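Side-chain contact in alpha-glucosidase ([Eubacterium] rectale, PDB 6PNR), which probably hydrolyses alpha-sulfoquinovosides as a family 31 glycoside hydrolase, and is held here with an aza-sugar inhibitor: residues Gly255-Thr260 / Lys306-Lys311. Sequence-based numbering, arbitrary orientation.
Sequences GLLDKT and KEINAK
Leu257 and Ile308 make the apolar touch between helix 250-262 and helix 301-310. One methyl from each side meets: Leu257 CD2 lies 4.1 Å from Ile308 CG2. The two side chains approach at a slant. Leu257 places CG anti to its backbone N (chi1 173°), which carries the isobutyl group across to the other helix. In Ile308 it is the CG2 branch that faces Leu257.

Beside this buried pair, at the exposed edge, Asp258 faces Lys311. The OD1 of Asp258 is 4.1 Å from the NZ of Lys311, too long for a salt bridge. The lysine chain bends at chi3 (54°) and meets the aspartate at about a right angle. The side chain of Lys311 also packs on Leu261, one turn further along helix 250-262 from Leu257.

The next shell brings in the barrel wall. Leu257 also packs on Ile244 and Val267, so helix 250-262 lies over the parallel strands 242-245 and 267-271. Ile308 rests on Ile270, and the two helices therefore meet over strand 267-271, as neighbouring outer helices of the TIM barrel. Ile308 has a further contact with the facing helix, at Phe254. Helix 250-262 is also tied to Tyr534, whose OH is hydrogen-bonded to Thr260 OG1.

The chemistry is therefore that of light helix-helix packing. A small methyl contact joins the buried sides, and the Asp258-Lys311 charges probably add a weak attraction, softened by solvent.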
loop_
_atom_site.group_PDB
_atom_site.type_symbol
_atom_site.label_atom_id
_atom_site.label_comp_id
_atom_site.label_asym_id
_atom_site.label_seq_id
_atom_site.Cartn_x
_atom_site.Cartn_y
_atom_site.Cartn_z
ATOM N N GLY A 255 18.684 -37.934 -22.202
ATOM C CA GLY A 255 17.544 -38.797 -22.460
ATOM C C GLY A 255 16.331 -38.039 -22.968
ATOM O O GLY A 255 15.640 -38.497 -23.881
ATOM N N LEU A 256 16.051 -36.874 -22.380
ATOM C CA LEU A 256 14.917 -36.068 -22.828
ATOM C C LEU A 256 15.170 -35.470 -24.211
ATOM O O LEU A 256 14.232 -35.295 -25.003
ATOM C CB LEU A 256 14.626 -34.973 -21.798
ATOM C CG LEU A 256 13.849 -35.483 -20.575
ATOM C CD1 LEU A 256 13.812 -34.449 -19.471
ATOM C CD2 LEU A 256 12.462 -35.881 -20.983
ATOM N N LEU A 257 16.425 -35.147 -24.513
ATOM C CA LEU A 257 16.785 -34.742 -25.869
ATOM C C LEU A 257 16.425 -35.829 -26.873
ATOM O O LEU A 257 15.737 -35.574 -27.870
ATOM C CB LEU A 257 18.280 -34.441 -25.927
ATOM C CG LEU A 257 18.847 -34.164 -27.320
ATOM C CD1 LEU A 257 18.079 -33.012 -27.965
ATOM C CD2 LEU A 257 20.332 -33.833 -27.175
ATOM N N ASP A 258 16.877 -37.060 -26.612
ATOM C CA ASP A 258 16.537 -38.188 -27.474
ATOM C C ASP A 258 15.027 -38.347 -27.622
ATOM O O ASP A 258 14.525 -38.550 -28.735
ATOM C CB ASP A 258 17.169 -39.467 -26.919
ATOM C CG ASP A 258 18.691 -39.415 -26.927
ATOM O OD1 ASP A 258 19.256 -38.714 -27.793
ATOM O OD2 ASP A 258 19.325 -40.074 -26.073
ATOM N N LYS A 259 14.285 -38.256 -26.511
ATOM C CA LYS A 259 12.828 -38.361 -26.569
ATOM C C LYS A 259 12.238 -37.269 -27.449
ATOM O O LYS A 259 11.367 -37.522 -28.290
ATOM C CB LYS A 259 12.237 -38.276 -25.148
ATOM C CG LYS A 259 10.731 -38.487 -25.084
ATOM C CD LYS A 259 10.223 -38.328 -23.649
ATOM C CE LYS A 259 8.869 -39.004 -23.470
ATOM N NZ LYS A 259 8.395 -39.005 -22.049
ATOM N N THR A 260 12.711 -36.039 -27.270
ATOM C CA THR A 260 12.211 -34.931 -28.078
ATOM C C THR A 260 12.462 -35.175 -29.563
ATOM O O THR A 260 11.547 -35.068 -30.392
ATOM C CB THR A 260 12.871 -33.636 -27.611
ATOM O OG1 THR A 260 12.565 -33.448 -26.221
ATOM C CG2 THR A 260 12.356 -32.447 -28.425
ATOM N N LYS A 306 30.533 -32.260 -27.506
ATOM C CA LYS A 306 31.054 -32.550 -28.843
ATOM C C LYS A 306 30.145 -33.518 -29.587
ATOM O O LYS A 306 29.846 -33.317 -30.770
ATOM C CB LYS A 306 32.469 -33.126 -28.758
ATOM C CG LYS A 306 33.555 -32.135 -28.351
ATOM C CD LYS A 306 34.883 -32.867 -28.133
ATOM C CE LYS A 306 36.043 -31.903 -27.901
ATOM N NZ LYS A 306 37.296 -32.634 -27.531
ATOM N N GLU A 307 29.669 -34.560 -28.896
ATOM C CA GLU A 307 28.816 -35.553 -29.545
ATOM C C GLU A 307 27.538 -34.926 -30.084
ATOM O O GLU A 307 27.156 -35.171 -31.235
ATOM C CB GLU A 307 28.477 -36.681 -28.574
ATOM C CG GLU A 307 29.679 -37.397 -28.007
ATOM C CD GLU A 307 29.282 -38.426 -26.961
ATOM O OE1 GLU A 307 28.065 -38.711 -26.844
ATOM O OE2 GLU A 307 30.183 -38.939 -26.258
ATOM N N ILE A 308 26.852 -34.118 -29.267
ATOM C CA ILE A 308 25.590 -33.579 -29.764
ATOM C C ILE A 308 25.841 -32.489 -30.807
ATOM O O ILE A 308 25.019 -32.299 -31.714
ATOM C CB ILE A 308 24.685 -33.083 -28.612
ATOM C CG1 ILE A 308 25.286 -31.874 -27.905
ATOM C CG2 ILE A 308 24.405 -34.200 -27.614
ATOM C CD1 ILE A 308 24.310 -31.200 -26.985
ATOM N N ASN A 309 26.964 -31.758 -30.707
ATOM C CA ASN A 309 27.341 -30.812 -31.760
ATOM C C ASN A 309 27.435 -31.505 -33.116
ATOM O O ASN A 309 26.961 -30.974 -34.130
ATOM C CB ASN A 309 28.689 -30.160 -31.453
ATOM C CG ASN A 309 28.600 -29.082 -30.396
ATOM O OD1 ASN A 309 27.515 -28.747 -29.905
ATOM N ND2 ASN A 309 29.755 -28.539 -30.022
ATOM N N ALA A 310 28.059 -32.687 -33.152
ATOM C CA ALA A 310 28.185 -33.420 -34.408
ATOM C C ALA A 310 26.826 -33.812 -34.976
ATOM O O ALA A 310 26.729 -34.118 -36.169
ATOM C CB ALA A 310 29.062 -34.664 -34.206
ATOM N N LYS A 311 25.774 -33.794 -34.156
ATOM C CA LYS A 311 24.412 -34.047 -34.608
ATOM C C LYS A 311 23.633 -32.769 -34.888
ATOM O O LYS A 311 22.417 -32.835 -35.088
ATOM C CB LYS A 311 23.656 -34.889 -33.575
ATOM C CG LYS A 311 24.150 -36.317 -33.438
ATOM C CD LYS A 311 23.430 -37.045 -32.290
ATOM C CE LYS A 311 21.897 -36.987 -32.435
ATOM N NZ LYS A 311 21.156 -37.628 -31.296
#